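Side-chain contacts in cadherin-23 (Mus musculus, PDB 5UZ8), which probably serves calcium-dependent adhesion in the mechanotransduction of hearing, as a cadherin built from a string of calcium-linked extracellular repeats: residues Pro5-Lys8 with Tyr14-Glu17; Tyr47-Leu52 with Val58-Ser63; Asp75-His80 with Ile109-Pro114; Tyr153-Gly158 with Phe162-Asn167; Lys192-Pro195 with Asn201-Glu204. One frame throughout, in Å; residues are numbered along the deposited sequence.

Contact 1 (Pro5-Lys8 with Tyr14-Glu17); sequences PQFK and YYTE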
# COMPACT_ATOMS: atom_id res chain seq x y z
N PRO A 5 46.33 -26.80 -32.84
CA PRO A 5 44.93 -27.12 -32.61
C PRO A 5 43.99 -26.09 -33.24
O PRO A 5 44.29 -24.88 -33.23
CB PRO A 5 44.81 -27.10 -31.08
CG PRO A 5 46.18 -27.49 -30.60
CD PRO A 5 47.12 -26.86 -31.58
N GLN A 6 42.87 -26.58 -33.77
CA GLN A 6 41.85 -25.71 -34.32
C GLN A 6 40.53 -25.94 -33.60
O GLN A 6 40.11 -27.08 -33.41
CB GLN A 6 41.63 -26.01 -35.80
CG GLN A 6 42.86 -25.97 -36.67
CD GLN A 6 42.54 -26.50 -38.05
OE1 GLN A 6 41.95 -25.79 -38.87
NE2 GLN A 6 42.85 -27.75 -38.30
N PHE A 7 39.86 -24.86 -33.26
CA PHE A 7 38.54 -24.95 -32.65
C PHE A 7 37.52 -25.34 -33.69
O PHE A 7 37.70 -25.08 -34.89
CB PHE A 7 38.17 -23.64 -31.92
CG PHE A 7 38.93 -23.46 -30.62
CD1 PHE A 7 38.54 -24.14 -29.47
CD2 PHE A 7 40.05 -22.65 -30.56
CE1 PHE A 7 39.25 -23.99 -28.29
CE2 PHE A 7 40.76 -22.49 -29.39
CZ PHE A 7 40.38 -23.18 -28.26
N LYS A 8 36.50 -26.04 -33.21
CA LYS A 8 35.41 -26.55 -33.99
C LYS A 8 34.12 -25.81 -33.65
O LYS A 8 33.89 -25.46 -32.50
CB LYS A 8 35.27 -28.04 -33.74
CG LYS A 8 36.54 -28.81 -34.14
CD LYS A 8 36.43 -29.33 -35.54
CE LYS A 8 35.75 -30.69 -35.45
NZ LYS A 8 34.90 -30.91 -36.62
N TYR A 14 34.24 -16.92 -32.32
CA TYR A 14 34.05 -16.95 -30.87
C TYR A 14 32.88 -17.88 -30.57
O TYR A 14 32.08 -18.17 -31.45
CB TYR A 14 33.74 -15.53 -30.31
CG TYR A 14 32.50 -14.90 -30.91
CD1 TYR A 14 31.23 -15.23 -30.43
CD2 TYR A 14 32.59 -13.94 -31.92
CE1 TYR A 14 30.08 -14.66 -30.99
CE2 TYR A 14 31.44 -13.36 -32.46
CZ TYR A 14 30.20 -13.74 -31.98
OH TYR A 14 29.03 -13.21 -32.49
N TYR A 15 32.80 -18.32 -29.31
CA TYR A 15 31.65 -19.10 -28.83
C TYR A 15 30.71 -18.26 -27.98
O TYR A 15 31.14 -17.34 -27.28
CB TYR A 15 32.10 -20.27 -27.98
CG TYR A 15 32.91 -21.33 -28.68
CD1 TYR A 15 32.30 -22.28 -29.49
CD2 TYR A 15 34.29 -21.43 -28.47
CE1 TYR A 15 33.05 -23.29 -30.10
CE2 TYR A 15 35.04 -22.42 -29.08
CZ TYR A 15 34.43 -23.34 -29.89
OH TYR A 15 35.18 -24.35 -30.48
N THR A 16 29.42 -18.58 -28.03
CA THR A 16 28.48 -17.95 -27.13
C THR A 16 27.38 -18.94 -26.72
O THR A 16 27.05 -19.88 -27.46
CB THR A 16 27.91 -16.66 -27.72
OG1 THR A 16 27.16 -15.95 -26.72
CG2 THR A 16 26.98 -16.97 -28.93
N GLU A 17 26.83 -18.72 -25.53
CA GLU A 17 25.74 -19.52 -25.03
C GLU A 17 24.99 -18.65 -24.00
O GLU A 17 25.60 -17.81 -23.32
CB GLU A 17 26.34 -20.77 -24.38
CG GLU A 17 25.58 -22.06 -24.44
CD GLU A 17 25.30 -22.59 -25.83
OE1 GLU A 17 26.20 -23.10 -26.55
OE2 GLU A 17 24.12 -22.54 -26.19

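Contact 2 (Tyr47-Leu52 with Val58-Ser63); sequences YTLLDL and VQLEDS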
# COMPACT_ATOMS: atom_id res chain seq x y z
N TYR A 47 43.11 -28.31 -22.34
CA TYR A 47 42.32 -27.09 -22.29
C TYR A 47 42.58 -26.38 -20.98
O TYR A 47 42.58 -27.00 -19.92
CB TYR A 47 40.81 -27.38 -22.40
CG TYR A 47 40.41 -28.06 -23.68
CD1 TYR A 47 40.49 -29.43 -23.80
CD2 TYR A 47 39.97 -27.33 -24.78
CE1 TYR A 47 40.17 -30.07 -24.99
CE2 TYR A 47 39.63 -27.95 -25.97
CZ TYR A 47 39.71 -29.32 -26.07
OH TYR A 47 39.36 -29.94 -27.24
N THR A 48 42.79 -25.07 -21.08
CA THR A 48 42.79 -24.19 -19.91
C THR A 48 41.91 -22.97 -20.21
O THR A 48 41.63 -22.66 -21.38
CB THR A 48 44.22 -23.73 -19.57
OG1 THR A 48 44.81 -23.07 -20.71
CG2 THR A 48 45.11 -24.91 -19.16
N LEU A 49 41.49 -22.28 -19.14
CA LEU A 49 40.75 -21.03 -19.23
C LEU A 49 41.61 -19.85 -18.79
O LEU A 49 42.39 -19.99 -17.81
CB LEU A 49 39.52 -21.08 -18.34
CG LEU A 49 38.53 -22.21 -18.64
CD1 LEU A 49 37.24 -21.96 -17.88
CD2 LEU A 49 38.24 -22.34 -20.13
N LEU A 50 41.49 -18.73 -19.50
CA LEU A 50 42.23 -17.49 -19.21
C LEU A 50 41.33 -16.28 -19.15
O LEU A 50 40.27 -16.26 -19.75
CB LEU A 50 43.26 -17.23 -20.31
CG LEU A 50 44.33 -18.29 -20.46
CD1 LEU A 50 45.09 -18.06 -21.75
CD2 LEU A 50 45.28 -18.22 -19.27
N ASP A 51 41.78 -15.27 -18.42
CA ASP A 51 41.15 -13.95 -18.46
C ASP A 51 39.66 -14.01 -18.14
O ASP A 51 38.82 -13.45 -18.88
CB ASP A 51 41.40 -13.27 -19.82
CG ASP A 51 42.85 -12.84 -20.01
OD1 ASP A 51 43.52 -12.42 -19.02
OD2 ASP A 51 43.33 -12.86 -21.15
N LEU A 52 39.33 -14.65 -17.03
CA LEU A 52 37.93 -14.73 -16.60
C LEU A 52 37.45 -13.37 -16.18
O LEU A 52 37.99 -12.79 -15.23
CB LEU A 52 37.72 -15.73 -15.47
CG LEU A 52 37.58 -17.19 -15.96
CD1 LEU A 52 38.86 -17.65 -16.63
CD2 LEU A 52 37.25 -18.05 -14.75
N VAL A 58 33.11 -19.74 -13.54
CA VAL A 58 33.25 -20.82 -14.49
C VAL A 58 34.56 -21.58 -14.31
O VAL A 58 35.55 -21.03 -13.81
CB VAL A 58 33.19 -20.31 -15.96
CG1 VAL A 58 32.00 -19.40 -16.18
CG2 VAL A 58 34.46 -19.57 -16.34
N GLN A 59 34.54 -22.85 -14.69
CA GLN A 59 35.75 -23.65 -14.70
C GLN A 59 35.57 -24.81 -15.66
O GLN A 59 34.44 -25.24 -15.92
CB GLN A 59 36.08 -24.17 -13.30
CG GLN A 59 35.06 -25.18 -12.77
CD GLN A 59 35.24 -25.41 -11.29
OE1 GLN A 59 34.93 -24.54 -10.50
NE2 GLN A 59 35.75 -26.59 -10.92
N LEU A 60 36.68 -25.34 -16.14
CA LEU A 60 36.63 -26.55 -16.96
C LEU A 60 36.31 -27.68 -15.99
O LEU A 60 36.84 -27.69 -14.89
CB LEU A 60 37.96 -26.81 -17.65
CG LEU A 60 38.17 -25.85 -18.84
CD1 LEU A 60 39.64 -25.76 -19.22
CD2 LEU A 60 37.36 -26.33 -20.04
N GLU A 61 35.45 -28.62 -16.38
CA GLU A 61 35.29 -29.85 -15.58
C GLU A 61 36.64 -30.55 -15.37
O GLU A 61 37.01 -30.90 -14.23
CB GLU A 61 34.30 -30.79 -16.22
CG GLU A 61 34.00 -32.02 -15.38
CD GLU A 61 32.78 -32.71 -15.92
OE1 GLU A 61 31.67 -32.45 -15.39
OE2 GLU A 61 32.93 -33.39 -16.96
N ASP A 62 37.37 -30.73 -16.48
CA ASP A 62 38.70 -31.34 -16.51
C ASP A 62 39.53 -30.74 -17.65
O ASP A 62 38.96 -30.34 -18.68
CB ASP A 62 38.54 -32.85 -16.75
CG ASP A 62 39.80 -33.63 -16.39
OD1 ASP A 62 40.05 -33.81 -15.18
OD2 ASP A 62 40.53 -34.06 -17.31
N SER A 63 40.85 -30.78 -17.54
CA SER A 63 41.69 -30.22 -18.60
C SER A 63 41.73 -31.09 -19.89
O SER A 63 42.27 -30.65 -20.90
CB SER A 63 43.11 -29.98 -18.08
OG SER A 63 43.79 -31.20 -17.95

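Contact 3 (Asp75-His80 with Ile109-Pro114); sequences DYEEVH and INDNNP. With CA (calcium ion), chain J; CA (calcium ion), chain K; CA (calcium ion), chain I.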
# COMPACT_ATOMS: atom_id res chain seq x y z
N ASP A 75 24.50 -14.11 -10.64
CA ASP A 75 23.34 -13.29 -10.36
C ASP A 75 23.21 -12.24 -11.47
O ASP A 75 24.08 -11.38 -11.62
CB ASP A 75 23.56 -12.61 -9.01
CG ASP A 75 22.37 -11.74 -8.58
OD1 ASP A 75 21.33 -11.68 -9.26
OD2 ASP A 75 22.50 -11.09 -7.53
N TYR A 76 22.12 -12.28 -12.24
CA TYR A 76 21.89 -11.32 -13.31
C TYR A 76 21.87 -9.91 -12.76
O TYR A 76 22.29 -8.99 -13.43
CB TYR A 76 20.55 -11.60 -14.04
CG TYR A 76 20.33 -10.67 -15.20
CD1 TYR A 76 20.91 -10.93 -16.47
CD2 TYR A 76 19.57 -9.52 -15.06
CE1 TYR A 76 20.71 -10.07 -17.52
CE2 TYR A 76 19.36 -8.68 -16.12
CZ TYR A 76 19.94 -8.95 -17.33
OH TYR A 76 19.74 -8.09 -18.37
N GLU A 77 21.40 -9.74 -11.53
CA GLU A 77 21.38 -8.42 -10.93
C GLU A 77 22.79 -7.86 -10.64
O GLU A 77 22.91 -6.67 -10.38
CB GLU A 77 20.47 -8.37 -9.71
CG GLU A 77 18.98 -8.33 -10.04
CD GLU A 77 18.44 -9.57 -10.76
OE1 GLU A 77 17.92 -9.37 -11.86
OE2 GLU A 77 18.46 -10.73 -10.24
N GLU A 78 23.84 -8.71 -10.74
CA GLU A 78 25.25 -8.28 -10.59
C GLU A 78 26.05 -8.39 -11.88
O GLU A 78 26.94 -7.58 -12.12
CB GLU A 78 25.94 -9.14 -9.52
CG GLU A 78 25.37 -8.97 -8.13
CD GLU A 78 25.48 -7.55 -7.63
OE1 GLU A 78 26.35 -6.80 -8.12
OE2 GLU A 78 24.68 -7.16 -6.75
N VAL A 79 25.76 -9.40 -12.69
CA VAL A 79 26.56 -9.75 -13.86
C VAL A 79 25.68 -10.07 -15.07
O VAL A 79 24.82 -10.94 -14.97
CB VAL A 79 27.41 -11.00 -13.55
CG1 VAL A 79 28.18 -11.49 -14.77
CG2 VAL A 79 28.32 -10.74 -12.35
N HIS A 80 25.92 -9.39 -16.19
CA HIS A 80 25.20 -9.69 -17.44
C HIS A 80 25.95 -10.60 -18.40
O HIS A 80 25.32 -11.27 -19.22
CB HIS A 80 24.77 -8.39 -18.15
CG HIS A 80 23.73 -7.60 -17.41
ND1 HIS A 80 23.33 -6.34 -17.81
CD2 HIS A 80 22.99 -7.91 -16.32
CE1 HIS A 80 22.39 -5.90 -16.98
NE2 HIS A 80 22.19 -6.82 -16.05
N ILE A 109 16.10 -14.15 -14.58
CA ILE A 109 14.89 -14.86 -14.11
C ILE A 109 14.16 -13.97 -13.10
O ILE A 109 14.73 -13.03 -12.54
CB ILE A 109 15.20 -16.26 -13.50
CG1 ILE A 109 15.79 -16.15 -12.10
CG2 ILE A 109 16.08 -17.09 -14.43
CD1 ILE A 109 16.17 -17.48 -11.45
N ASN A 110 12.89 -14.27 -12.86
CA ASN A 110 12.09 -13.46 -11.98
C ASN A 110 12.28 -13.89 -10.54
O ASN A 110 11.39 -14.51 -9.92
CB ASN A 110 10.61 -13.51 -12.39
CG ASN A 110 9.78 -12.49 -11.65
OD1 ASN A 110 10.31 -11.49 -11.19
ND2 ASN A 110 8.49 -12.73 -11.52
N ASP A 111 13.44 -13.52 -9.99
CA ASP A 111 13.82 -13.92 -8.63
C ASP A 111 13.76 -12.78 -7.59
O ASP A 111 14.17 -12.99 -6.44
CB ASP A 111 15.18 -14.65 -8.61
CG ASP A 111 16.35 -13.83 -9.16
OD1 ASP A 111 16.17 -12.82 -9.88
OD2 ASP A 111 17.51 -14.26 -8.94
N ASN A 112 13.25 -11.62 -7.96
CA ASN A 112 13.04 -10.54 -7.01
C ASN A 112 11.56 -10.14 -6.95
O ASN A 112 10.91 -9.98 -7.99
CB ASN A 112 13.89 -9.32 -7.36
CG ASN A 112 15.37 -9.59 -7.12
OD1 ASN A 112 15.86 -9.40 -6.00
ND2 ASN A 112 16.06 -10.12 -8.14
N ASN A 113 11.05 -9.97 -5.74
CA ASN A 113 9.69 -9.50 -5.53
C ASN A 113 9.67 -7.99 -5.62
O ASN A 113 10.65 -7.35 -5.21
CB ASN A 113 9.19 -9.85 -4.13
CG ASN A 113 8.96 -11.34 -3.95
OD1 ASN A 113 9.82 -12.12 -4.24
ND2 ASN A 113 7.78 -11.72 -3.47
N PRO A 114 8.51 -7.41 -6.01
CA PRO A 114 8.35 -5.97 -5.75
C PRO A 114 8.34 -5.72 -4.26
O PRO A 114 7.76 -6.52 -3.50
CB PRO A 114 7.00 -5.62 -6.38
CG PRO A 114 6.59 -6.78 -7.17
CD PRO A 114 7.31 -8.00 -6.61
CA CA J . 16.55 -11.51 -11.82
CA CA K . 19.17 -12.61 -9.18
CA CA I . 10.44 -9.35 -10.15
O HOH W 1 18.51 -11.52 -7.19
O HOH W 2 20.45 -14.08 -7.69

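Contact 4 (Tyr153-Gly158 with Phe162-Asn167); sequences YSLVDG and FAINPN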
# COMPACT_ATOMS: atom_id res chain seq x y z
N TYR A 153 -0.18 -2.47 -9.48
CA TYR A 153 -0.79 -2.21 -8.18
C TYR A 153 -2.26 -2.57 -8.13
O TYR A 153 -2.99 -2.41 -9.11
CB TYR A 153 -0.63 -0.74 -7.79
CG TYR A 153 0.82 -0.35 -7.68
CD1 TYR A 153 1.57 -0.71 -6.58
CD2 TYR A 153 1.45 0.34 -8.68
CE1 TYR A 153 2.91 -0.37 -6.48
CE2 TYR A 153 2.80 0.65 -8.60
CZ TYR A 153 3.52 0.31 -7.45
OH TYR A 153 4.88 0.57 -7.34
N SER A 154 -2.70 -3.06 -6.99
CA SER A 154 -4.12 -3.30 -6.77
C SER A 154 -4.45 -3.11 -5.28
O SER A 154 -3.56 -2.95 -4.46
CB SER A 154 -4.51 -4.70 -7.23
OG SER A 154 -3.80 -5.69 -6.50
N LEU A 155 -5.74 -3.04 -4.97
CA LEU A 155 -6.22 -3.02 -3.58
C LEU A 155 -6.97 -4.30 -3.41
O LEU A 155 -7.74 -4.70 -4.29
CB LEU A 155 -7.20 -1.86 -3.32
CG LEU A 155 -6.64 -0.47 -3.30
CD1 LEU A 155 -7.75 0.54 -3.05
CD2 LEU A 155 -5.53 -0.30 -2.24
N VAL A 156 -6.73 -5.00 -2.30
CA VAL A 156 -7.44 -6.22 -2.03
C VAL A 156 -8.94 -5.94 -1.86
O VAL A 156 -9.76 -6.70 -2.34
CB VAL A 156 -6.88 -6.89 -0.77
CG1 VAL A 156 -7.77 -8.05 -0.30
CG2 VAL A 156 -5.46 -7.37 -1.05
N ASP A 157 -9.30 -4.85 -1.20
CA ASP A 157 -10.72 -4.48 -1.05
C ASP A 157 -10.81 -2.99 -0.66
O ASP A 157 -10.66 -2.62 0.52
CB ASP A 157 -11.42 -5.36 -0.01
CG ASP A 157 -12.89 -4.95 0.23
OD1 ASP A 157 -13.49 -4.17 -0.56
OD2 ASP A 157 -13.47 -5.46 1.22
N GLY A 158 -11.09 -2.17 -1.66
CA GLY A 158 -11.30 -0.76 -1.46
C GLY A 158 -12.62 -0.39 -0.80
O GLY A 158 -12.81 0.78 -0.51
N PHE A 162 -12.43 3.53 -2.03
CA PHE A 162 -11.12 3.89 -2.57
C PHE A 162 -10.74 3.01 -3.75
O PHE A 162 -11.18 1.85 -3.85
CB PHE A 162 -10.05 3.71 -1.49
CG PHE A 162 -10.34 4.48 -0.25
CD1 PHE A 162 -10.08 5.83 -0.20
CD2 PHE A 162 -11.00 3.88 0.83
CE1 PHE A 162 -10.42 6.58 0.92
CE2 PHE A 162 -11.32 4.61 1.95
CZ PHE A 162 -11.02 5.97 2.00
N ALA A 163 -9.91 3.57 -4.62
CA ALA A 163 -9.40 2.88 -5.77
C ALA A 163 -7.94 3.23 -5.96
O ALA A 163 -7.47 4.29 -5.52
CB ALA A 163 -10.17 3.26 -7.02
N ILE A 164 -7.22 2.34 -6.59
CA ILE A 164 -5.80 2.56 -6.86
C ILE A 164 -5.56 2.50 -8.34
O ILE A 164 -6.17 1.69 -9.05
CB ILE A 164 -4.90 1.52 -6.14
CG1 ILE A 164 -3.43 1.94 -6.17
CG2 ILE A 164 -5.06 0.12 -6.76
CD1 ILE A 164 -2.57 1.26 -5.10
N ASN A 165 -4.69 3.39 -8.83
CA ASN A 165 -4.28 3.32 -10.22
C ASN A 165 -3.22 2.22 -10.36
O ASN A 165 -2.21 2.23 -9.66
CB ASN A 165 -3.79 4.69 -10.70
CG ASN A 165 -3.41 4.68 -12.15
OD1 ASN A 165 -2.37 4.16 -12.47
ND2 ASN A 165 -4.27 5.26 -13.06
N PRO A 166 -3.46 1.22 -11.20
CA PRO A 166 -2.52 0.11 -11.31
C PRO A 166 -1.14 0.48 -11.80
O PRO A 166 -0.23 -0.31 -11.58
CB PRO A 166 -3.19 -0.82 -12.33
CG PRO A 166 -4.62 -0.51 -12.19
CD PRO A 166 -4.65 0.99 -12.06
N ASN A 167 -0.98 1.62 -12.45
CA ASN A 167 0.36 2.06 -12.90
C ASN A 167 1.08 2.93 -11.86
O ASN A 167 2.22 2.64 -11.52
CB ASN A 167 0.22 2.86 -14.18
CG ASN A 167 -0.22 2.00 -15.35
OD1 ASN A 167 0.37 0.92 -15.59
ND2 ASN A 167 -1.23 2.44 -16.07

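Contact 5 (Lys192-Pro195 with Asn201-Glu204); sequences KDNP and NRRE. With CA (calcium ion), chain I.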
# COMPACT_ATOMS: atom_id res chain seq x y z
N LYS A 192 2.34 -6.52 -7.73
CA LYS A 192 2.55 -7.83 -8.36
C LYS A 192 3.32 -7.61 -9.67
O LYS A 192 2.93 -6.78 -10.51
CB LYS A 192 1.21 -8.51 -8.58
CG LYS A 192 1.25 -9.90 -9.19
CD LYS A 192 -0.17 -10.45 -9.45
CE LYS A 192 -1.05 -10.46 -8.22
NZ LYS A 192 -2.30 -11.26 -8.42
N ASP A 193 4.42 -8.31 -9.83
CA ASP A 193 5.27 -8.11 -10.99
C ASP A 193 4.82 -8.98 -12.17
O ASP A 193 3.82 -9.68 -12.07
CB ASP A 193 6.76 -8.31 -10.61
CG ASP A 193 7.12 -9.75 -10.34
OD1 ASP A 193 6.35 -10.68 -10.70
OD2 ASP A 193 8.23 -9.95 -9.80
N ASN A 194 5.56 -8.91 -13.27
CA ASN A 194 5.45 -9.82 -14.41
C ASN A 194 4.03 -9.91 -14.99
O ASN A 194 3.44 -11.00 -15.08
CB ASN A 194 6.02 -11.23 -14.02
CG ASN A 194 6.24 -12.14 -15.22
OD1 ASN A 194 6.34 -11.70 -16.37
ND2 ASN A 194 6.34 -13.46 -14.93
N PRO A 195 3.45 -8.74 -15.34
CA PRO A 195 2.06 -8.73 -15.79
C PRO A 195 1.82 -9.60 -17.02
O PRO A 195 2.68 -9.75 -17.89
CB PRO A 195 1.78 -7.22 -16.03
CG PRO A 195 3.14 -6.66 -16.36
CD PRO A 195 4.08 -7.41 -15.43
N ASN A 201 4.46 -17.55 -12.01
CA ASN A 201 5.73 -16.85 -12.30
C ASN A 201 5.58 -15.35 -11.96
O ASN A 201 6.42 -14.57 -12.35
CB ASN A 201 6.24 -17.08 -13.78
CG ASN A 201 7.77 -16.77 -14.02
OD1 ASN A 201 8.63 -16.88 -13.13
ND2 ASN A 201 8.10 -16.43 -15.24
N ARG A 202 4.57 -14.99 -11.18
CA ARG A 202 4.40 -13.61 -10.69
C ARG A 202 4.69 -13.56 -9.20
O ARG A 202 4.18 -14.40 -8.45
CB ARG A 202 2.99 -13.10 -10.96
CG ARG A 202 2.62 -13.11 -12.44
CD ARG A 202 1.34 -12.37 -12.76
NE ARG A 202 1.52 -10.94 -12.62
CZ ARG A 202 0.56 -10.03 -12.67
NH1 ARG A 202 -0.71 -10.37 -12.90
NH2 ARG A 202 0.86 -8.77 -12.49
N ARG A 203 5.47 -12.58 -8.79
CA ARG A 203 5.82 -12.34 -7.40
C ARG A 203 5.12 -11.08 -6.92
O ARG A 203 4.82 -10.17 -7.69
CB ARG A 203 7.34 -12.19 -7.25
CG ARG A 203 8.13 -13.45 -7.42
CD ARG A 203 9.63 -13.20 -7.40
NE ARG A 203 10.38 -14.46 -7.36
CZ ARG A 203 10.66 -15.17 -6.27
NH1 ARG A 203 11.38 -16.27 -6.38
NH2 ARG A 203 10.28 -14.78 -5.06
N GLU A 204 4.89 -11.04 -5.61
CA GLU A 204 4.14 -9.95 -5.01
C GLU A 204 4.61 -9.63 -3.60
O GLU A 204 5.24 -10.48 -2.92
CB GLU A 204 2.67 -10.30 -4.97
CG GLU A 204 2.30 -11.44 -4.03
CD GLU A 204 0.85 -11.86 -4.17
OE1 GLU A 204 0.16 -11.96 -3.15
OE2 GLU A 204 0.40 -12.10 -5.32
CA CA I . 10.44 -9.35 -10.15

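Contact 1 (Pro5-Lys8 with Tyr14-Glu17)
The shortest polar bond is the one from the phenol of Tyr15 to the carbonyl of Lys8, with Tyr15 OH 2.6 Å from Lys8 O. Here the hydroxyl is the donor, and it reaches the oxygen from a position tilted 27° off the carbonyl plane. Tyr15 CG stands beside its own backbone N and anti to the carbonyl carbon (chi1 -64°), which sends the ring back toward the end of segment 5-8. Lys8 O therefore sits at the edge of the phenol ring. Phe7 fills in on the inner side: its CB lies 3.4 Å from Tyr15 OH, while its ring reaches the rim of the tyrosine, with Phe7 CD1 3.9 Å from Tyr15 CE2. The two side chains cross at about a right angle, and Phe7 CD1 comes to the edge of the tyrosine ring, in its plane. The first strand of the cadherin repeat is split between the two sheets of the sandwich, and this contact spans the break: strand 6-7 pairs with strand 28-35, strand 15-20 runs parallel to strand 97-107, and Phe7 packs inward on Ile100, Val86 and Ala88.

Contact 2 (Tyr47-Leu52 with Val58-Ser63)
Leu49 lies against Leu60, its CG and CD2 branch pressed on the branch point of the other leucine, with Leu49 CG 3.7 Å from Leu60 CG. This is sheet-to-sheet packing in a cadherin beta-sandwich: strand 46-53 is an outermost strand of one sheet, strand 58-60 of the other, and the two short segments run nearly antiparallel, at 154°, with axes 7.2 Å apart at closest approach. The other methyl of Leu49, CD1, reaches the backbone of strand 58-60, 3.9 Å from Gln59 CA. Further along, Leu52 CD2 meets Val58 CG2 at 3.6 Å, the valine methyl being the one set between its backbone N and carbonyl carbon. Leu60 lays CD1 on the main chain of the facing strand, 3.3 Å from Tyr47 O. Phe84, Val86 and Val68 extend this apolar layer within their own sheets. With Leu49 cut back to an alanine, the contact of its CG and CD2 with Leu60 would be lost, which is likely to open a gap between the two strands. Toward the end of the pair, the phenol of Tyr47 points off to Ala34 N, which its OH meets in a hydrogen bond. Its backbone closes the contact: Tyr47 N gives a nearly straight bond (176°) to Ser63 O at 2.9 Å, in the carbonyl plane, and the same oxygen lies at the edge of the Tyr47 ring, 3.6 Å from CD1.

Contact 3 (Asp75-His80 with Ile109-Pro114)
The carboxylate of Glu77 and the amide of Asn112 meet with their planes 79° apart, Glu77 OE2 lying 3.2 Å from Asn112 ND2, while the edge of the neighbouring Tyr76 ring faces Glu77 OE1 and one face of that ring takes His80 CD2. The setting is the calcium-binding linker between two cadherin repeats, in which the Asp-Tyr-Glu of 75-77 fits the family's DXE motif and the run up to Asn112 its DXNDN motif. Metal ions carry the contact. Glu77 grips the calcium of chain J with both oxygens, and its OE2 also reaches the calcium of chain K at 2.3 Å, so one atom bridges two ions. A bend at chi2 (64°) helps to turn the carboxylate to them. Asp111 bridges by its two branches instead: OD1 binds the chain J ion and OD2 the chain K ion, each at 2.4 Å. Pressed together, Glu77 OE2 and Asp111 OD1 are only 3.1 Å apart, a closeness of like charges that the shared calcium probably pays for. Ile109 adds its carbonyl O to the chain J ion, and Glu21, Asp108 and Asp144 complete that site. Asp75 OD1 binds the chain K ion and also takes the backbone N of Glu77 at 3.0 Å, from above the Asp75 carboxylate plane, in an Asx turn that helps place Glu77. Asn110 OD1 and Asn112 O look the other way, to the third calcium, of chain I. On the chain K side, Asn112 ND2 donates to a water that is itself a calcium ligand, 3.0 Å away.

Contact 4 (Tyr153-Gly158 with Phe162-Asn167)
Leu155 and Ile164 form the apolar heart of the contact, with Leu155 CG 3.8 Å from Ile164 CG2 and the two side chains crossing obliquely. That isoleucine methyl also lies on the main chain of the facing strand, 3.5 Å from Ser154 CA, from its place between its own backbone N and carbonyl carbon; the longer branch, anti to the N (chi1 -167°), carries CD1 across to Tyr153 CB. Leu155 CD1 reaches the other way, to the backbone of Phe162 and Ala163. Backbone bonds close both ends. Tyr153 N bonds to Pro166 O at 3.0 Å, and Phe162 N to Gly158 O at 3.2 Å. Gly158 has no side chain to obstruct, which lets its CA come 3.5 Å from Phe162 O. Around Pro166 the chain is turned by an Asx turn, in which Asn165 OD1 takes the backbone N of Asn167, and Asn167 O lies at the edge of the Tyr153 ring, 3.6 Å from Tyr153 CE2. The phenol itself is held further in, its OH bonded to Ala140 N on strand 134-141. Strands 151-155 and 162-164 belong to different sheets of the second cadherin sandwich; the middle of the pair is probably held mainly by dispersion and burial of aliphatic surface, with directed N-H to O bonds at its ends.

Contact 5 (Lys192-Pro195 with Asn201-Glu204)
Lys192 and Glu204 face each other as an antiparallel non-hydrogen-bonded pair, and just beyond them Asp193 N bonds to Arg203 O at 2.9 Å, nearly straight. Arg202, bent at chi3 (71°), brings the edge of its guanidinium to the Asp193 carbonyl, with NE 2.7 Å from Asp193 O and that oxygen in the guanidinium plane; NH2 adds a weak bond to the same oxygen. The flat group is sandwiched: Lys192 CD sits over the centre of one face, 3.3 Å from Arg202 CZ, and Pro195 CA lies over the opposite face near the rim. Lys192 NZ stays clear of the guanidinium, its chain running beside that of Glu204. NH2 also forms a salt bridge with Glu152 of the adjoining strand. A leucine in place of Arg202 would probably leave Asp193 O without these donors and Glu152 without its mate. The segments lie at the end of the second cadherin repeat that meets the linker to the first, and Asp193 is a ligand there: its OD2 binds the calcium of chain I at 2.3 Å. With CG set between the backbone N and the carbonyl carbon (chi1 71°), the carboxylate can divide its work, for OD1 takes Arg203 N at 2.8 Å from above the carboxylate plane. Arg203 runs out extended to Asn110 O and Asn113 OD1. Next along, Asn194 ND2 donates to Asn201 O at 2.8 Å, the acceptor lying in the amide plane while the donor stands above the carbonyl plane.

Contacts 1 to 5 follow one another along the chain and trace two cadherin repeats and the joint between them. Contacts 1 and 2, centres 14 Å apart, lie in the first sandwich and draw on the same two sheets. Contact 4 is the counterpart of contact 2 in the second repeat, with centres about 52 Å apart and its strands in equivalent places. Contact 5 shares a sheet with contact 4, whose strand 151-155 neighbours strand 184-193. Contacts 3 and 5, centres 14 Å apart, touch through Arg203 and share the calcium of chain I, so the linker is tied to the second repeat by protein and metal together, consistent with a calcium-stiffened joint.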